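Local atomic coordinates of nicotinamide-nucleotide adenylyltransferase NadR family / Ribosylnicotinamide kinase (Lactococcus lactis subsp. cremoris, PDB entry 6GYE), a protein that probably couples nicotinamide riboside phosphorylation to adenylylation of nicotinamide mononucleotide, joining a ribosylnicotinamide kinase and an adenylyltransferase in one chain and binding nicotinamide riboside. Residues Thr22-His27 with Ile59-Glu64; Phe121-Gly124 with Tyr128-Glu131; Ala130-Arg135 with Tyr143-Ala148; Asp230-Met235 with Lys270-Lys275; Glu326-Leu331 with Gly335-Val340. All coordinates share one frame; numbering follows the deposited sequence.

Contact 1 of 5, residues Thr22-His27 with Ile59-Glu64. With SO4 (sulfate ion), chain E.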
# COMPACT_ATOMS: atom_id res chain seq x y z
N THR A 22 -10.28 12.98 7.04
CA THR A 22 -9.32 12.90 5.93
C THR A 22 -9.00 11.44 5.56
O THR A 22 -8.78 11.14 4.38
CB THR A 22 -8.04 13.66 6.25
OG1 THR A 22 -7.58 13.30 7.55
CG2 THR A 22 -8.28 15.16 6.24
N PHE A 23 -8.95 10.54 6.54
CA PHE A 23 -8.83 9.09 6.32
C PHE A 23 -7.53 8.71 5.61
O PHE A 23 -7.53 8.05 4.57
CB PHE A 23 -10.03 8.56 5.54
CG PHE A 23 -11.34 8.85 6.18
CD1 PHE A 23 -11.71 8.20 7.33
CD2 PHE A 23 -12.21 9.78 5.62
CE1 PHE A 23 -12.94 8.46 7.93
CE2 PHE A 23 -13.44 10.03 6.18
CZ PHE A 23 -13.80 9.36 7.35
N ALA A 24 -6.41 9.10 6.22
CA ALA A 24 -5.07 8.85 5.71
C ALA A 24 -4.21 8.22 6.81
O ALA A 24 -3.24 8.82 7.27
CB ALA A 24 -4.43 10.14 5.21
N PRO A 25 -4.53 6.98 7.23
CA PRO A 25 -5.55 6.06 6.71
C PRO A 25 -6.82 5.97 7.53
O PRO A 25 -6.87 6.45 8.65
CB PRO A 25 -4.82 4.73 6.78
CG PRO A 25 -4.07 4.85 8.10
CD PRO A 25 -3.68 6.31 8.23
N LEU A 26 -7.84 5.35 6.95
CA LEU A 26 -8.97 4.84 7.72
C LEU A 26 -8.48 3.79 8.71
O LEU A 26 -7.67 2.92 8.36
CB LEU A 26 -10.00 4.23 6.76
CG LEU A 26 -11.20 3.48 7.34
CD1 LEU A 26 -12.13 4.45 8.03
CD2 LEU A 26 -11.93 2.77 6.21
N HIS A 27 -8.95 3.86 9.96
CA HIS A 27 -8.56 2.85 10.95
C HIS A 27 -9.76 2.53 11.84
O HIS A 27 -10.84 3.09 11.68
CB HIS A 27 -7.34 3.29 11.77
CG HIS A 27 -7.54 4.56 12.55
ND1 HIS A 27 -8.32 4.62 13.69
CD2 HIS A 27 -7.04 5.81 12.36
CE1 HIS A 27 -8.30 5.86 14.16
NE2 HIS A 27 -7.53 6.59 13.37
N ILE A 59 2.02 11.75 1.81
CA ILE A 59 2.49 10.40 2.05
C ILE A 59 1.97 9.44 0.98
O ILE A 59 1.97 8.22 1.19
CB ILE A 59 2.16 9.91 3.46
CG1 ILE A 59 0.65 9.76 3.66
CG2 ILE A 59 2.73 10.87 4.52
CD1 ILE A 59 0.31 9.03 4.95
N GLY A 60 1.54 9.97 -0.17
CA GLY A 60 1.11 9.12 -1.26
C GLY A 60 -0.32 8.64 -1.18
O GLY A 60 -0.66 7.62 -1.78
N LEU A 61 -1.18 9.34 -0.44
CA LEU A 61 -2.60 9.03 -0.36
C LEU A 61 -3.42 10.28 -0.69
O LEU A 61 -4.09 10.84 0.18
CB LEU A 61 -2.97 8.48 1.02
CG LEU A 61 -2.39 7.13 1.46
CD1 LEU A 61 -2.77 6.85 2.90
CD2 LEU A 61 -2.88 5.98 0.58
N PRO A 62 -3.40 10.74 -1.94
CA PRO A 62 -4.18 11.94 -2.28
C PRO A 62 -5.67 11.67 -2.17
O PRO A 62 -6.13 10.53 -2.06
CB PRO A 62 -3.78 12.23 -3.73
CG PRO A 62 -3.35 10.89 -4.28
CD PRO A 62 -2.83 10.07 -3.12
N LEU A 63 -6.44 12.76 -2.22
CA LEU A 63 -7.88 12.71 -1.96
C LEU A 63 -8.59 11.69 -2.85
O LEU A 63 -9.43 10.91 -2.37
CB LEU A 63 -8.46 14.10 -2.16
CG LEU A 63 -9.96 14.30 -2.00
CD1 LEU A 63 -10.41 13.78 -0.65
CD2 LEU A 63 -10.32 15.77 -2.14
N GLU A 64 -8.29 11.68 -4.15
CA GLU A 64 -8.96 10.75 -5.06
C GLU A 64 -8.74 9.30 -4.62
O GLU A 64 -9.68 8.49 -4.65
CB GLU A 64 -8.47 10.96 -6.49
CG GLU A 64 -8.94 9.93 -7.52
CD GLU A 64 -10.39 10.13 -7.96
OE1 GLU A 64 -10.96 11.20 -7.69
OE2 GLU A 64 -10.96 9.22 -8.61
S SO4 E . -8.58 12.08 10.31
O1 SO4 E . -9.48 11.46 11.27
O2 SO4 E . -7.80 11.07 9.59
O3 SO4 E . -9.44 12.84 9.40
O4 SO4 E . -7.62 12.97 10.96
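Sulfate oxygen O3 is gripped twice by Thr22: the hydroxyl OG1 donates to it over 2.7 Å, and the backbone N also bonds it, at an unusually short distance. A chi1 of 48° keeps OG1 on the same flank as the backbone N, so N and OG1 of one residue both reach O3. Phe23 N adds a longer, more bent bond to O2 at 3.3 Å, and Arg150 NH1 supplies a further donor. Turned from the sulfate, the loop meets 59-64 through apolar groups. Leu61 holds CG beside its backbone N and extends from there, bringing CD1 to 4.1 Å from Ala24 CA and 4.3 Å from Ala24 CB. Ile59 CD1 lies 4.2 Å from Ala24 O, an oxygen bonded by Arg161 NH1. No hydrogen bond links the two segments directly, but Arg66 ties them, NH1 to Thr22 O and NE to Leu61 O. The peptide before Pro25 is cis; further on, His27 ND1 caps Gly29 N. The sulfate, probably from the crystallisation liquor, is held by this loop and by NE2 of His30 in the His27-x-Gly29-His30 signature, consistent with the phosphate-binding HxGH site of nucleotidylyltransferases.

Contact 2 of 5, residues Phe121-Gly124 with Tyr128-Glu131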
# COMPACT_ATOMS: atom_id res chain seq x y z
N PHE A 121 -24.49 16.87 12.03
CA PHE A 121 -23.06 16.93 11.72
C PHE A 121 -22.24 16.49 12.94
O PHE A 121 -22.40 17.05 14.02
CB PHE A 121 -22.67 18.36 11.32
CG PHE A 121 -23.21 18.81 10.00
CD1 PHE A 121 -22.60 18.42 8.81
CD2 PHE A 121 -24.32 19.63 9.93
CE1 PHE A 121 -23.10 18.84 7.60
CE2 PHE A 121 -24.83 20.05 8.70
CZ PHE A 121 -24.22 19.66 7.55
N TYR A 122 -21.36 15.50 12.75
CA TYR A 122 -20.42 15.09 13.80
C TYR A 122 -19.09 15.79 13.52
O TYR A 122 -18.41 15.46 12.55
CB TYR A 122 -20.28 13.57 13.86
CG TYR A 122 -21.63 12.91 14.14
CD1 TYR A 122 -22.07 12.71 15.45
CD2 TYR A 122 -22.48 12.55 13.10
CE1 TYR A 122 -23.32 12.15 15.71
CE2 TYR A 122 -23.73 11.99 13.35
CZ TYR A 122 -24.15 11.78 14.66
OH TYR A 122 -25.39 11.23 14.89
N VAL A 123 -18.72 16.73 14.38
CA VAL A 123 -17.65 17.69 14.15
C VAL A 123 -16.66 17.63 15.30
O VAL A 123 -17.05 17.57 16.47
CB VAL A 123 -18.22 19.12 13.99
CG1 VAL A 123 -17.12 20.16 14.01
CG2 VAL A 123 -19.01 19.21 12.70
N GLY A 124 -15.37 17.69 14.97
CA GLY A 124 -14.33 17.50 15.97
C GLY A 124 -13.53 18.71 16.42
O GLY A 124 -12.71 18.58 17.34
N TYR A 128 -15.09 24.59 13.42
CA TYR A 128 -15.99 24.09 12.39
C TYR A 128 -17.43 24.14 12.86
O TYR A 128 -18.32 24.57 12.12
CB TYR A 128 -15.58 22.67 11.99
CG TYR A 128 -14.42 22.68 11.03
CD1 TYR A 128 -13.13 22.96 11.48
CD2 TYR A 128 -14.60 22.46 9.67
CE1 TYR A 128 -12.06 22.99 10.61
CE2 TYR A 128 -13.53 22.49 8.78
CZ TYR A 128 -12.26 22.76 9.27
OH TYR A 128 -11.18 22.80 8.42
N ALA A 129 -17.67 23.73 14.11
CA ALA A 129 -19.03 23.76 14.64
C ALA A 129 -19.62 25.15 14.55
O ALA A 129 -20.72 25.33 14.01
CB ALA A 129 -19.03 23.25 16.08
N ALA A 130 -18.89 26.16 15.03
CA ALA A 130 -19.45 27.51 15.07
C ALA A 130 -19.70 28.05 13.66
O ALA A 130 -20.72 28.70 13.42
CB ALA A 130 -18.53 28.45 15.85
N GLU A 131 -18.77 27.80 12.73
CA GLU A 131 -18.94 28.30 11.37
C GLU A 131 -20.08 27.59 10.66
O GLU A 131 -20.82 28.20 9.88
CB GLU A 131 -17.63 28.15 10.58
CG GLU A 131 -16.46 28.97 11.13
CD GLU A 131 -16.73 30.49 11.17
OE1 GLU A 131 -16.00 31.21 11.89
OE2 GLU A 131 -17.66 30.97 10.49
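Val123 closes strand 118-123 by pressing one methyl into the first turns of helix 126-133, the strand-to-helix half of a beta-alpha-beta unit in the parallel sheet of the adenylyltransferase-like region. CG1 does all the close touching: it lies 3.6 Å from Tyr128 CB and equally near Ala129 N, while Ala129 CB stands somewhat farther off at 4.2 Å. The methyl thus nestles against the helix backbone between two neighbouring residues. It gets there because CG1 is anti to the backbone N (chi1 169°), pointing the branch at the helix, with CG2 left beside the N. Val123 and Tyr128 cross at about a right angle, and only the root of the tyrosine takes part, since its ring leads off from the strand to meet Trp97 of helix 95-110 edge-to-face. No hydrogen bond joins the two segments; the side-chain packing is apolar, with CG1 also lying against the backbone at Ala129 N.

One shell out, the strand is fixed by its neighbours. Tyr122 pairs through its backbone with Ile18 on one flank, and its hydroxyl OH bonds Asn41 ND2. Ala129 also packs on Val145 of strand 142-147, so the helix bridges both strands. On that flank Val123 exchanges backbone bonds with Glu146 and Ala148, the latter a probable hydrogen bond from Ala148 N to Val123 O.

Contact 3 of 5, residues Ala130-Arg135 with Tyr143-Ala148; sequences AELKKR and YAVEIA
Val145 pushes its CG2 methyl against Leu132, and this is where helix 126-133 sits close on strand 142-147. CG2 lies 4.0 Å from both CG and CD2 of Leu132, with the two side chains meeting at a slant. Leu132 has CG anti to its own N (chi1 -159°), which swings the branched end over the sheet toward Phe121. The looser part of the contact is Lys133, whose CG rests 4.1 Å from Val145 CB; the lysine contributes only its aliphatic root, and its chain bends at chi3 as it leaves the strand, on the solvent side of the contact.

A polar network at the helix end takes no part in the strand packing and lies beside helix 95-110, where Glu131 and Arg135 pack on Trp97. There Glu131 OE2 accepts from two cationic side chains: Lys134 NZ on its syn side at 3.0 Å, about 31° out of the carboxylate plane, and Arg135 NH1 on the anti lone pair at 2.8 Å. Arg135 NH1 also reaches Glu131 O at 2.9 Å, nearly in the guanidinium plane. This double hold is likely to fix the arginine's rotation, and its NE has a further salt bridge to Asp98.

Within the beta-alpha-beta unit, Leu132 wedges between Val145, Phe121 of strand 118-123 and Leu104 of helix 95-110, while strand 142-147 forms the sheet's outer edge within this chain.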
# COMPACT_ATOMS: atom_id res chain seq x y z
N ALA A 130 -18.89 26.16 15.03
CA ALA A 130 -19.45 27.51 15.07
C ALA A 130 -19.70 28.05 13.66
O ALA A 130 -20.72 28.70 13.42
CB ALA A 130 -18.53 28.45 15.85
N GLU A 131 -18.77 27.80 12.73
CA GLU A 131 -18.94 28.30 11.37
C GLU A 131 -20.08 27.59 10.66
O GLU A 131 -20.82 28.20 9.88
CB GLU A 131 -17.63 28.15 10.58
CG GLU A 131 -16.46 28.97 11.13
CD GLU A 131 -16.73 30.49 11.17
OE1 GLU A 131 -16.00 31.21 11.89
OE2 GLU A 131 -17.66 30.97 10.49
N LEU A 132 -20.24 26.30 10.93
CA LEU A 132 -21.34 25.55 10.33
C LEU A 132 -22.69 26.03 10.86
O LEU A 132 -23.64 26.22 10.08
CB LEU A 132 -21.14 24.07 10.59
CG LEU A 132 -21.86 23.09 9.67
CD1 LEU A 132 -21.73 23.55 8.24
CD2 LEU A 132 -21.20 21.74 9.84
N LYS A 133 -22.81 26.22 12.18
CA LYS A 133 -24.10 26.60 12.77
C LYS A 133 -24.63 27.92 12.21
O LYS A 133 -25.85 28.13 12.19
CB LYS A 133 -23.99 26.69 14.30
CG LYS A 133 -24.32 25.38 15.01
CD LYS A 133 -23.60 25.26 16.35
CE LYS A 133 -23.94 26.38 17.28
NZ LYS A 133 -23.15 26.30 18.54
N LYS A 134 -23.75 28.83 11.79
CA LYS A 134 -24.19 30.09 11.19
C LYS A 134 -24.70 29.94 9.76
O LYS A 134 -25.31 30.88 9.24
CB LYS A 134 -23.07 31.13 11.23
CG LYS A 134 -22.56 31.47 12.62
CD LYS A 134 -21.49 32.56 12.56
CE LYS A 134 -20.35 32.16 11.63
NZ LYS A 134 -19.32 33.21 11.50
N ARG A 135 -24.47 28.81 9.10
CA ARG A 135 -24.68 28.71 7.66
C ARG A 135 -25.65 27.60 7.27
O ARG A 135 -25.60 27.10 6.15
CB ARG A 135 -23.35 28.52 6.93
CG ARG A 135 -22.44 29.74 6.97
CD ARG A 135 -21.04 29.39 6.50
NE ARG A 135 -20.16 30.55 6.39
CZ ARG A 135 -19.52 31.10 7.42
NH1 ARG A 135 -19.67 30.60 8.65
NH2 ARG A 135 -18.73 32.14 7.24
N TYR A 143 -31.27 20.93 10.88
CA TYR A 143 -29.85 20.73 11.06
C TYR A 143 -29.43 20.89 12.50
O TYR A 143 -29.92 21.77 13.21
CB TYR A 143 -29.04 21.71 10.22
CG TYR A 143 -29.15 21.44 8.76
CD1 TYR A 143 -28.45 20.37 8.19
CD2 TYR A 143 -29.94 22.23 7.93
CE1 TYR A 143 -28.53 20.09 6.84
CE2 TYR A 143 -30.03 21.96 6.57
CZ TYR A 143 -29.32 20.89 6.03
OH TYR A 143 -29.39 20.59 4.70
N ALA A 144 -28.51 20.03 12.92
CA ALA A 144 -27.88 20.13 14.22
C ALA A 144 -26.41 19.78 14.05
O ALA A 144 -26.05 18.96 13.20
CB ALA A 144 -28.54 19.21 15.26
N VAL A 145 -25.57 20.41 14.85
CA VAL A 145 -24.14 20.14 14.88
C VAL A 145 -23.84 19.56 16.25
O VAL A 145 -24.29 20.10 17.26
CB VAL A 145 -23.31 21.40 14.60
CG1 VAL A 145 -21.86 21.16 14.94
CG2 VAL A 145 -23.44 21.79 13.15
N GLU A 146 -23.13 18.46 16.27
CA GLU A 146 -22.78 17.75 17.48
C GLU A 146 -21.27 17.61 17.55
O GLU A 146 -20.64 17.08 16.63
CB GLU A 146 -23.46 16.36 17.46
CG GLU A 146 -23.09 15.39 18.55
CD GLU A 146 -24.04 14.18 18.59
OE1 GLU A 146 -25.22 14.33 18.19
OE2 GLU A 146 -23.59 13.08 19.03
N ILE A 147 -20.69 18.04 18.66
CA ILE A 147 -19.25 17.98 18.84
C ILE A 147 -18.89 16.60 19.33
O ILE A 147 -19.47 16.09 20.30
CB ILE A 147 -18.78 19.07 19.82
CG1 ILE A 147 -19.03 20.46 19.23
CG2 ILE A 147 -17.33 18.84 20.25
CD1 ILE A 147 -19.44 21.44 20.25
N ALA A 148 -17.97 15.95 18.63
CA ALA A 148 -17.44 14.66 19.02
C ALA A 148 -15.96 14.83 19.32
O ALA A 148 -15.26 15.59 18.64
CB ALA A 148 -17.64 13.62 17.92

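Contact 4 of 5, residues Asp230-Met235 with Lys270-Lys275; sequences DDYARM and KLYLPK
Tyr232 and Leu273 run past each other in opposite directions, joining helix 229-247 to the end of helix 262-272 in the P-loop NTPase-type kinase fold. The leucine's branched end lies against the CD2-CE2 part of the Tyr232 ring: its CD2 is 3.8 Å from both CD2 and CE2 of Tyr232, and its CG lies 3.9 Å from ring atom CD2. The approach is oblique to the ring; Leu273 CD1 also comes to 3.9 Å from Tyr232 CD2. In Leu273, chi1 of -77° sets CG beside the backbone N, and the extended remainder carries the methyls to the tyrosine. Farther along the phenol, Tyr232 OH comes to 4.0 Å from Tyr272 CB; those two side chains meet at a slant, and the Tyr272 ring turns off toward Trp316, to which it is nearly parallel.

Leu281 of helix 275-290 touches both Tyr232 and Leu273, closing the cluster. With an alanine in place of Tyr232, Leu273 would probably lose its main neighbour across this contact, opening a gap between helix 229-247 and the end of helix 262-272. Next to Tyr232, Asp231 is tied by OD1 to Tyr216 OH and by OD2 to Lys228 N. Later in the same helix, Tyr240, Asn243 and Ser244 line the nicotinamide riboside pocket. Beyond the interhelical packing, Leu271 CB sits 3.8 Å above one face of the Tyr272 ring, offset toward its rim.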
# COMPACT_ATOMS: atom_id res chain seq x y z
N ASP A 230 8.97 -14.28 -25.31
CA ASP A 230 7.62 -14.30 -24.78
C ASP A 230 7.57 -14.96 -23.41
O ASP A 230 6.74 -14.58 -22.57
CB ASP A 230 6.69 -15.00 -25.76
CG ASP A 230 5.26 -14.94 -25.34
OD1 ASP A 230 4.75 -13.82 -25.12
OD2 ASP A 230 4.64 -16.01 -25.24
N ASP A 231 8.45 -15.94 -23.17
CA ASP A 231 8.56 -16.50 -21.83
C ASP A 231 8.98 -15.44 -20.83
O ASP A 231 8.42 -15.35 -19.73
CB ASP A 231 9.57 -17.65 -21.85
CG ASP A 231 9.18 -18.75 -22.81
OD1 ASP A 231 8.04 -19.25 -22.70
OD2 ASP A 231 10.01 -19.10 -23.68
N TYR A 232 9.98 -14.62 -21.19
CA TYR A 232 10.43 -13.57 -20.29
C TYR A 232 9.30 -12.61 -19.98
O TYR A 232 9.11 -12.22 -18.82
CB TYR A 232 11.64 -12.84 -20.89
CG TYR A 232 12.93 -13.62 -20.74
CD1 TYR A 232 13.66 -13.56 -19.55
CD2 TYR A 232 13.40 -14.42 -21.77
CE1 TYR A 232 14.83 -14.29 -19.39
CE2 TYR A 232 14.58 -15.15 -21.62
CZ TYR A 232 15.29 -15.08 -20.43
OH TYR A 232 16.45 -15.80 -20.27
N ALA A 233 8.51 -12.26 -20.99
CA ALA A 233 7.37 -11.38 -20.75
C ALA A 233 6.43 -12.00 -19.74
O ALA A 233 5.99 -11.33 -18.79
CB ALA A 233 6.64 -11.09 -22.06
N ARG A 234 6.10 -13.28 -19.91
CA ARG A 234 5.21 -13.94 -18.97
C ARG A 234 5.83 -14.05 -17.58
O ARG A 234 5.11 -14.01 -16.58
CB ARG A 234 4.80 -15.32 -19.50
CG ARG A 234 3.58 -15.26 -20.41
CD ARG A 234 3.33 -16.57 -21.12
NE ARG A 234 2.28 -16.44 -22.12
CZ ARG A 234 1.04 -16.91 -21.99
NH1 ARG A 234 0.70 -17.58 -20.89
NH2 ARG A 234 0.16 -16.74 -22.97
N MET A 235 7.16 -14.17 -17.49
CA MET A 235 7.80 -14.16 -16.18
C MET A 235 7.76 -12.79 -15.53
O MET A 235 7.69 -12.69 -14.30
CB MET A 235 9.24 -14.67 -16.30
CG MET A 235 9.29 -16.18 -16.45
SD MET A 235 10.91 -16.90 -16.65
CE MET A 235 11.68 -15.66 -17.64
N LYS A 270 18.80 -9.34 -20.29
CA LYS A 270 19.92 -8.60 -20.87
C LYS A 270 21.05 -9.54 -21.25
O LYS A 270 21.69 -9.37 -22.30
CB LYS A 270 20.41 -7.53 -19.89
CG LYS A 270 21.50 -6.61 -20.44
CD LYS A 270 20.98 -5.77 -21.63
CE LYS A 270 21.91 -4.61 -21.96
NZ LYS A 270 21.54 -3.36 -21.21
N LEU A 271 21.29 -10.57 -20.44
CA LEU A 271 22.41 -11.48 -20.68
C LEU A 271 22.12 -12.48 -21.79
O LEU A 271 23.05 -12.88 -22.49
CB LEU A 271 22.77 -12.24 -19.41
CG LEU A 271 23.44 -11.40 -18.33
CD1 LEU A 271 23.85 -12.27 -17.17
CD2 LEU A 271 24.64 -10.75 -18.95
N TYR A 272 20.88 -12.91 -21.95
CA TYR A 272 20.61 -14.05 -22.82
C TYR A 272 19.70 -13.76 -24.01
O TYR A 272 19.69 -14.55 -24.95
CB TYR A 272 20.00 -15.21 -22.01
CG TYR A 272 20.92 -15.68 -20.90
CD1 TYR A 272 22.09 -16.37 -21.19
CD2 TYR A 272 20.62 -15.44 -19.57
CE1 TYR A 272 22.94 -16.81 -20.19
CE2 TYR A 272 21.46 -15.87 -18.55
CZ TYR A 272 22.62 -16.56 -18.87
OH TYR A 272 23.46 -16.99 -17.88
N LEU A 273 18.97 -12.67 -24.01
CA LEU A 273 18.16 -12.46 -25.20
C LEU A 273 18.94 -11.69 -26.25
O LEU A 273 19.86 -10.93 -25.94
CB LEU A 273 16.90 -11.67 -24.84
CG LEU A 273 15.73 -12.38 -24.15
CD1 LEU A 273 14.64 -11.37 -23.84
CD2 LEU A 273 15.18 -13.50 -25.04
N PRO A 274 18.58 -11.86 -27.52
CA PRO A 274 19.12 -10.95 -28.55
C PRO A 274 18.72 -9.51 -28.24
O PRO A 274 17.70 -9.25 -27.61
CB PRO A 274 18.47 -11.45 -29.85
CG PRO A 274 18.09 -12.86 -29.58
CD PRO A 274 17.72 -12.90 -28.11
N LYS A 275 19.56 -8.58 -28.69
CA LYS A 275 19.35 -7.17 -28.39
C LYS A 275 17.95 -6.72 -28.79
O LYS A 275 17.27 -6.02 -28.03
CB LYS A 275 20.40 -6.31 -29.10
CG LYS A 275 21.82 -6.90 -29.07
CD LYS A 275 22.13 -7.76 -30.31
CE LYS A 275 22.37 -9.23 -29.95
NZ LYS A 275 22.55 -10.07 -31.18

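Contact 5 of 5, residues Glu326-Leu331 with Gly335-Val340; sequences ELMRQL and GLLDKV
The guanidinium of Arg329 presents an edge to Glu326: NE at 2.7 Å and NH2 at 2.9 Å both bond the one oxygen OE1, which lies almost in the guanidinium plane. The carboxylate is turned differently, for NE meets OE1 from above its plane while NH2 uses the anti lone pair. Its other oxygen, OE2, takes Gln330 NE2 on the anti lone pair at 2.9 Å, close to the amide plane. With both oxygens engaged, the carboxylate is probably held against rotation; this network lies along the helix, on the side turned from 335-340.

Leu331 carries the contact itself. Its carbonyl O accepts a straight bond (170°) from Leu336 N at 3.0 Å. Its side chain fans out over the returning chain: CD2 touches Leu336 CD1 at 3.7 Å, CD1 touches Val340 CG2 at 3.9 Å, and CB lies against Leu337 CD2 at 4.1 Å. Leu331 and Leu336 cross at about a right angle. Met328 bends at chi2 (-49°) and chi3 (-57°), which curls CE round to within 4.2 Å of Leu337 CD2. Val299 of strand 296-300 backs both Leu331 and Val340, and Lys339 NZ bonds Met294 O.

The bond from Leu336 N to Leu331 O, with Gly335 N to Ala332 O and the positive phi of Gly335 as C-prime residue, makes a Schellman motif that ends helix 320-333. The leucine packing accompanies it as the chain leads into strand 340-342, outermost within this chain in the P-loop NTPase-like parallel sheet.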
# COMPACT_ATOMS: atom_id res chain seq x y z
N GLU A 326 26.09 -7.57 -13.71
CA GLU A 326 25.00 -6.92 -14.44
C GLU A 326 23.90 -6.49 -13.48
O GLU A 326 23.31 -5.41 -13.64
CB GLU A 326 24.46 -7.85 -15.51
CG GLU A 326 23.26 -7.29 -16.27
CD GLU A 326 23.60 -6.03 -17.07
OE1 GLU A 326 24.80 -5.75 -17.30
OE2 GLU A 326 22.65 -5.33 -17.48
N LEU A 327 23.64 -7.30 -12.45
CA LEU A 327 22.64 -6.93 -11.45
C LEU A 327 23.04 -5.64 -10.75
O LEU A 327 22.22 -4.72 -10.60
CB LEU A 327 22.46 -8.07 -10.44
CG LEU A 327 21.58 -7.77 -9.22
CD1 LEU A 327 20.12 -7.50 -9.59
CD2 LEU A 327 21.65 -8.90 -8.20
N MET A 328 24.30 -5.55 -10.32
CA MET A 328 24.75 -4.34 -9.64
C MET A 328 24.68 -3.14 -10.57
O MET A 328 24.28 -2.05 -10.14
CB MET A 328 26.16 -4.54 -9.07
CG MET A 328 26.26 -5.60 -7.97
SD MET A 328 25.04 -5.49 -6.61
CE MET A 328 25.33 -3.83 -6.01
N ARG A 329 25.07 -3.30 -11.83
CA ARG A 329 24.89 -2.22 -12.80
C ARG A 329 23.44 -1.75 -12.83
O ARG A 329 23.16 -0.55 -12.79
CB ARG A 329 25.28 -2.67 -14.21
CG ARG A 329 26.65 -2.30 -14.69
CD ARG A 329 26.82 -2.69 -16.15
NE ARG A 329 26.74 -4.13 -16.40
CZ ARG A 329 27.75 -4.98 -16.28
NH1 ARG A 329 28.95 -4.53 -15.90
NH2 ARG A 329 27.57 -6.27 -16.55
N GLN A 330 22.50 -2.69 -12.91
CA GLN A 330 21.10 -2.31 -13.05
C GLN A 330 20.55 -1.70 -11.76
O GLN A 330 19.82 -0.71 -11.81
CB GLN A 330 20.27 -3.52 -13.49
CG GLN A 330 20.65 -4.01 -14.91
CD GLN A 330 19.53 -4.82 -15.57
OE1 GLN A 330 18.36 -4.67 -15.23
NE2 GLN A 330 19.90 -5.68 -16.53
N LEU A 331 20.91 -2.26 -10.60
CA LEU A 331 20.50 -1.63 -9.35
C LEU A 331 21.02 -0.20 -9.27
O LEU A 331 20.35 0.68 -8.71
CB LEU A 331 20.97 -2.46 -8.14
CG LEU A 331 20.27 -3.81 -7.93
CD1 LEU A 331 20.96 -4.68 -6.88
CD2 LEU A 331 18.82 -3.61 -7.56
N GLY A 335 18.77 3.49 -9.40
CA GLY A 335 18.98 4.29 -8.20
C GLY A 335 18.60 3.64 -6.88
O GLY A 335 18.07 4.31 -5.99
N LEU A 336 18.89 2.35 -6.72
CA LEU A 336 18.46 1.59 -5.57
C LEU A 336 19.59 1.28 -4.58
O LEU A 336 19.36 0.57 -3.60
CB LEU A 336 17.82 0.28 -6.03
CG LEU A 336 16.61 0.44 -6.95
CD1 LEU A 336 16.27 -0.88 -7.59
CD2 LEU A 336 15.43 0.96 -6.16
N LEU A 337 20.79 1.81 -4.82
CA LEU A 337 21.95 1.30 -4.09
C LEU A 337 21.85 1.52 -2.59
O LEU A 337 22.45 0.76 -1.82
CB LEU A 337 23.22 1.94 -4.64
CG LEU A 337 23.53 1.47 -6.06
CD1 LEU A 337 24.83 2.04 -6.53
CD2 LEU A 337 23.57 -0.06 -6.09
N ASP A 338 21.09 2.52 -2.15
CA ASP A 338 21.00 2.78 -0.71
C ASP A 338 20.14 1.77 0.03
O ASP A 338 20.23 1.68 1.26
CB ASP A 338 20.47 4.19 -0.46
CG ASP A 338 21.56 5.24 -0.56
OD1 ASP A 338 22.74 4.93 -0.27
OD2 ASP A 338 21.23 6.39 -0.92
N LYS A 339 19.34 0.99 -0.69
CA LYS A 339 18.54 -0.07 -0.11
C LYS A 339 19.20 -1.44 -0.23
O LYS A 339 18.62 -2.43 0.23
CB LYS A 339 17.16 -0.10 -0.78
CG LYS A 339 16.36 1.19 -0.56
CD LYS A 339 15.11 1.19 -1.42
CE LYS A 339 14.23 2.41 -1.13
NZ LYS A 339 13.06 2.39 -2.05
N VAL A 340 20.38 -1.53 -0.82
CA VAL A 340 21.01 -2.82 -1.12
C VAL A 340 21.96 -3.20 0.01
O VAL A 340 22.84 -2.43 0.39
CB VAL A 340 21.76 -2.78 -2.46
CG1 VAL A 340 22.56 -4.05 -2.63
CG2 VAL A 340 20.81 -2.61 -3.63

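Overall arrangement
The five contacts fall into two regions. Contacts 2 and 3 share helix 126-133 and have centres 5 Å apart; they join strands 118-123 and 142-147, where Phe121 O lies 2.7 Å from Glu146 N. Contact 1 belongs to the same five-stranded sheet region, its centre 21 Å from that of contact 2. Contacts 4 and 5, in the kinase-like part, have centres 20 Å apart and touch where Lys270 CG lies 3.4 Å from Glu326 OE2. Centres of contacts 3 and 4 are 63 Å apart. Nicotinamide riboside is about 10 Å from the side chains of both Leu61 in contact 1 and Leu336 in contact 5; its pocket is built mainly by the kinase part.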